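Long-range contact in putative sensory box/GGDEF family protein (Vibrio parahaemolyticus, PDB 3LID), which probably acts as a membrane-bound sensor and diguanylate cyclase making cyclic di-GMP from GTP, this piece being its extracellular PDC-fold sensor domain: residues A19-Y30 and L181-I191. Numbering follows the deposited sequence.
Sequences ALHQLAYTGREY and LNYSPVRDFHI
CD1 of L181 sits over the centre of the Y30 ring in a CH-pi contact, 3.6 Å from its centroid. At the ring's edge Y30 OH donates to N182 OD1 (2.6 Å), lying somewhat tilted from the carbonyl plane. A water accepts from T26 OG1 and donates to E29 OE1 and L181 O, so the carbonyl at the end of helix 174-181 is tied to helix 9-45. T26 meets I191 tip to tip, tightly, with I191 CD1 3.4 Å from T26 CB. Q22 leaves the helix with CG anti to the backbone N (chi1 180°) and then bends at chi2 (57°); this bend brings NE2 back to T26 OG1 (2.9 Å), in the amide plane, and OE1 to S184 OG, whose proton may form a weak bond to it. S184 OG in turn accepts from R187 N in an ST motif. The extended R187 passes Q22 and lays a face of its guanidinium on H21 CB. A19 CB makes an off-centre CH-pi contact with the F189 ring (CB 4.2 Å from the centroid). The end of helix 174-181 and the hairpin that follows thus pack on the long helix of this PDC-type sensor domain, with L23 and I191 meeting L263 of strand 260-268 and Y30 set edge-to-face with F255.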
loop_
_atom_site.group_PDB
_atom_site.type_symbol
_atom_site.label_atom_id
_atom_site.label_comp_id
_atom_site.label_asym_id
_atom_site.label_seq_id
_atom_site.Cartn_x
_atom_site.Cartn_y
_atom_site.Cartn_z
ATOM N N ALA A 19 -8.311 6.700 -20.299
ATOM C CA ALA A 19 -7.892 6.727 -18.883
ATOM C C ALA A 19 -8.886 6.005 -18.030
ATOM O O ALA A 19 -8.512 5.357 -17.003
ATOM C CB ALA A 19 -7.717 8.211 -18.446
ATOM N N LEU A 20 -10.161 6.095 -18.376
ATOM C CA LEU A 20 -11.138 5.311 -17.622
ATOM C C LEU A 20 -10.869 3.804 -17.777
ATOM O O LEU A 20 -11.082 3.007 -16.806
ATOM C CB LEU A 20 -12.587 5.724 -17.934
ATOM C CG LEU A 20 -12.953 7.100 -17.340
ATOM C CD1 LEU A 20 -14.335 7.486 -17.981
ATOM C CD2 LEU A 20 -13.175 6.947 -15.853
ATOM N N HIS A 21 -10.517 3.378 -18.995
ATOM C CA HIS A 21 -10.176 1.941 -19.137
ATOM C C HIS A 21 -8.983 1.616 -18.253
ATOM O O HIS A 21 -8.926 0.539 -17.650
ATOM C CB HIS A 21 -9.845 1.572 -20.595
ATOM C CG HIS A 21 -11.046 1.655 -21.486
ATOM N ND1 HIS A 21 -12.219 1.005 -21.177
ATOM C CD2 HIS A 21 -11.271 2.320 -22.647
ATOM C CE1 HIS A 21 -13.122 1.271 -22.106
ATOM N NE2 HIS A 21 -12.570 2.064 -23.012
ATOM N N GLN A 22 -8.006 2.510 -18.238
ATOM C CA GLN A 22 -6.750 2.231 -17.504
ATOM C C GLN A 22 -7.153 2.112 -16.001
ATOM O O GLN A 22 -6.627 1.227 -15.259
ATOM C CB GLN A 22 -5.774 3.394 -17.613
ATOM C CG GLN A 22 -4.430 3.139 -16.843
ATOM C CD GLN A 22 -3.743 1.890 -17.314
ATOM O OE1 GLN A 22 -3.455 1.723 -18.526
ATOM N NE2 GLN A 22 -3.538 0.923 -16.397
ATOM N N LEU A 23 -7.957 3.057 -15.520
ATOM C CA LEU A 23 -8.347 3.025 -14.081
ATOM C C LEU A 23 -9.076 1.710 -13.740
ATOM O O LEU A 23 -8.898 1.164 -12.673
ATOM C CB LEU A 23 -9.227 4.238 -13.713
ATOM C CG LEU A 23 -8.443 5.547 -13.776
ATOM C CD1 LEU A 23 -9.477 6.677 -13.508
ATOM C CD2 LEU A 23 -7.382 5.610 -12.661
ATOM N N ALA A 24 -9.935 1.203 -14.643
ATOM C CA ALA A 24 -10.559 -0.059 -14.377
ATOM C C ALA A 24 -9.537 -1.202 -14.329
ATOM O O ALA A 24 -9.686 -2.106 -13.486
ATOM C CB ALA A 24 -11.687 -0.344 -15.492
ATOM N N TYR A 25 -8.587 -1.196 -15.265
ATOM C CA TYR A 25 -7.521 -2.185 -15.318
ATOM C C TYR A 25 -6.730 -2.214 -13.965
ATOM O O TYR A 25 -6.503 -3.299 -13.364
ATOM C CB TYR A 25 -6.585 -1.792 -16.410
ATOM C CG TYR A 25 -5.446 -2.749 -16.662
ATOM C CD1 TYR A 25 -5.506 -3.635 -17.742
ATOM C CD2 TYR A 25 -4.291 -2.732 -15.897
ATOM C CE1 TYR A 25 -4.423 -4.513 -18.011
ATOM C CE2 TYR A 25 -3.237 -3.574 -16.159
ATOM C CZ TYR A 25 -3.311 -4.461 -17.203
ATOM O OH TYR A 25 -2.233 -5.294 -17.458
ATOM N N THR A 26 -6.316 -1.030 -13.580
ATOM C CA THR A 26 -5.411 -0.977 -12.454
ATOM C C THR A 26 -6.229 -1.279 -11.214
ATOM O O THR A 26 -5.718 -1.898 -10.253
ATOM C CB THR A 26 -4.789 0.422 -12.391
ATOM O OG1 THR A 26 -3.951 0.562 -13.531
ATOM C CG2 THR A 26 -3.923 0.562 -11.094
ATOM N N GLY A 27 -7.505 -0.895 -11.179
ATOM C CA GLY A 27 -8.304 -1.249 -9.983
ATOM C C GLY A 27 -8.411 -2.742 -9.835
ATOM O O GLY A 27 -8.359 -3.269 -8.706
ATOM N N ARG A 28 -8.589 -3.454 -10.964
ATOM C CA ARG A 28 -8.635 -4.913 -10.897
ATOM C C ARG A 28 -7.302 -5.507 -10.388
ATOM O O ARG A 28 -7.297 -6.510 -9.661
ATOM C CB ARG A 28 -8.941 -5.473 -12.312
ATOM C CG ARG A 28 -10.476 -5.260 -12.622
ATOM C CD ARG A 28 -10.872 -5.987 -13.936
ATOM N NE ARG A 28 -10.188 -5.478 -15.096
ATOM C CZ ARG A 28 -10.716 -4.639 -15.972
ATOM N NH1 ARG A 28 -11.932 -4.134 -15.819
ATOM N NH2 ARG A 28 -9.983 -4.319 -17.009
ATOM N N GLU A 29 -6.199 -4.893 -10.772
ATOM C CA GLU A 29 -4.883 -5.369 -10.273
ATOM C C GLU A 29 -4.769 -5.188 -8.733
ATOM O O GLU A 29 -4.342 -6.138 -8.024
ATOM C CB GLU A 29 -3.713 -4.676 -10.930
ATOM C CG GLU A 29 -3.681 -5.002 -12.471
ATOM C CD GLU A 29 -2.301 -4.882 -13.049
ATOM O OE1 GLU A 29 -1.732 -3.794 -12.984
ATOM O OE2 GLU A 29 -1.836 -5.889 -13.609
ATOM N N TYR A 30 -5.208 -4.039 -8.215
ATOM C CA TYR A 30 -5.231 -3.881 -6.749
ATOM C C TYR A 30 -6.175 -4.876 -6.110
ATOM O O TYR A 30 -5.855 -5.388 -5.013
ATOM C CB TYR A 30 -5.606 -2.449 -6.299
ATOM C CG TYR A 30 -4.415 -1.519 -6.361
ATOM C CD1 TYR A 30 -4.153 -0.778 -7.520
ATOM C CD2 TYR A 30 -3.533 -1.350 -5.263
ATOM C CE1 TYR A 30 -3.019 0.094 -7.603
ATOM C CE2 TYR A 30 -2.476 -0.477 -5.341
ATOM C CZ TYR A 30 -2.217 0.252 -6.483
ATOM O OH TYR A 30 -1.097 1.112 -6.543
ATOM N N LEU A 181 2.438 -1.106 -10.019
ATOM C CA LEU A 181 1.111 -1.080 -10.601
ATOM C C LEU A 181 0.768 0.248 -11.298
ATOM O O LEU A 181 -0.190 0.288 -12.100
ATOM C CB LEU A 181 0.010 -1.388 -9.598
ATOM C CG LEU A 181 0.167 -2.777 -8.962
ATOM C CD1 LEU A 181 -0.955 -2.962 -7.950
ATOM C CD2 LEU A 181 0.162 -3.776 -10.042
ATOM N N ASN A 182 1.408 1.323 -10.896
ATOM C CA ASN A 182 0.798 2.650 -11.194
ATOM C C ASN A 182 1.308 3.299 -12.492
ATOM O O ASN A 182 0.928 4.451 -12.769
ATOM C CB ASN A 182 0.995 3.649 -10.087
ATOM C CG ASN A 182 0.265 3.272 -8.842
ATOM O OD1 ASN A 182 -0.502 2.293 -8.829
ATOM N ND2 ASN A 182 0.592 3.979 -7.726
ATOM N N TYR A 183 2.101 2.586 -13.266
ATOM C CA TYR A 183 2.419 3.122 -14.629
ATOM C C TYR A 183 2.089 2.079 -15.648
ATOM O O TYR A 183 2.422 0.894 -15.472
ATOM C CB TYR A 183 3.898 3.475 -14.690
ATOM C CG TYR A 183 4.234 3.956 -16.071
ATOM C CD1 TYR A 183 3.678 5.146 -16.543
ATOM C CD2 TYR A 183 5.050 3.203 -16.892
ATOM C CE1 TYR A 183 3.953 5.591 -17.895
ATOM C CE2 TYR A 183 5.350 3.641 -18.226
ATOM C CZ TYR A 183 4.775 4.826 -18.682
ATOM O OH TYR A 183 5.008 5.245 -19.995
ATOM N N SER A 184 1.427 2.501 -16.731
ATOM C CA SER A 184 1.074 1.590 -17.814
ATOM C C SER A 184 1.884 1.978 -19.043
ATOM O O SER A 184 1.704 3.054 -19.579
ATOM C CB SER A 184 -0.389 1.754 -18.197
ATOM O OG SER A 184 -0.656 1.053 -19.413
ATOM N N PRO A 185 2.767 1.093 -19.482
ATOM C CA PRO A 185 3.601 1.498 -20.590
ATOM C C PRO A 185 2.749 1.531 -21.869
ATOM O O PRO A 185 2.981 2.376 -22.730
ATOM C CB PRO A 185 4.691 0.411 -20.643
ATOM C CG PRO A 185 4.013 -0.886 -20.041
ATOM C CD PRO A 185 3.023 -0.287 -18.983
ATOM N N VAL A 186 1.747 0.672 -21.977
ATOM C CA VAL A 186 1.008 0.628 -23.212
ATOM C C VAL A 186 0.167 1.887 -23.403
ATOM O O VAL A 186 0.227 2.509 -24.481
ATOM C CB VAL A 186 0.200 -0.638 -23.391
ATOM C CG1 VAL A 186 -0.374 -0.630 -24.777
ATOM C CG2 VAL A 186 1.135 -1.886 -23.251
ATOM N N ARG A 187 -0.573 2.312 -22.369
ATOM C CA ARG A 187 -1.346 3.561 -22.489
ATOM C C ARG A 187 -0.590 4.822 -22.068
ATOM O O ARG A 187 -1.107 5.899 -22.257
ATOM C CB ARG A 187 -2.684 3.488 -21.748
ATOM C CG ARG A 187 -3.594 2.387 -22.217
ATOM C CD ARG A 187 -4.967 2.537 -21.513
ATOM N NE ARG A 187 -5.974 1.484 -21.740
ATOM C CZ ARG A 187 -6.805 1.513 -22.774
ATOM N NH1 ARG A 187 -6.698 2.486 -23.695
ATOM N NH2 ARG A 187 -7.710 0.589 -22.941
ATOM N N ASP A 188 0.610 4.660 -21.505
ATOM C CA ASP A 188 1.451 5.762 -21.025
ATOM C C ASP A 188 0.657 6.641 -20.088
ATOM O O ASP A 188 0.573 7.855 -20.271
ATOM C CB ASP A 188 2.055 6.575 -22.201
ATOM C CG ASP A 188 2.999 7.675 -21.739
ATOM O OD1 ASP A 188 3.784 7.409 -20.808
ATOM O OD2 ASP A 188 2.979 8.809 -22.300
ATOM N N PHE A 189 0.085 6.045 -19.043
ATOM C CA PHE A 189 -0.529 6.839 -18.034
ATOM C C PHE A 189 0.141 6.561 -16.640
ATOM O O PHE A 189 0.480 5.412 -16.363
ATOM C CB PHE A 189 -1.971 6.397 -17.855
ATOM C CG PHE A 189 -2.920 6.906 -18.890
ATOM C CD1 PHE A 189 -2.975 8.261 -19.218
ATOM C CD2 PHE A 189 -3.808 6.018 -19.489
ATOM C CE1 PHE A 189 -3.959 8.714 -20.157
ATOM C CE2 PHE A 189 -4.776 6.477 -20.452
ATOM C CZ PHE A 189 -4.852 7.798 -20.738
ATOM N N HIS A 190 0.237 7.605 -15.834
ATOM C CA HIS A 190 0.634 7.476 -14.402
ATOM C C HIS A 190 -0.576 7.556 -13.505
ATOM O O HIS A 190 -1.326 8.515 -13.563
ATOM C CB HIS A 190 1.610 8.543 -14.037
ATOM C CG HIS A 190 2.948 8.399 -14.718
ATOM N ND1 HIS A 190 3.986 7.657 -14.177
ATOM C CD2 HIS A 190 3.415 8.899 -15.896
ATOM C CE1 HIS A 190 5.044 7.727 -14.983
ATOM N NE2 HIS A 190 4.716 8.459 -16.039
ATOM N N ILE A 191 -0.770 6.554 -12.639
ATOM C CA ILE A 191 -1.918 6.663 -11.765
ATOM C C ILE A 191 -1.412 7.177 -10.434
ATOM O O ILE A 191 -0.415 6.661 -9.937
ATOM C CB ILE A 191 -2.636 5.313 -11.634
ATOM C CG1 ILE A 191 -3.208 4.913 -12.988
ATOM C CG2 ILE A 191 -3.685 5.313 -10.406
ATOM C CD1 ILE A 191 -3.959 3.672 -12.981
HETATM O O HOH W 1 -1.968 -1.309 -13.293
#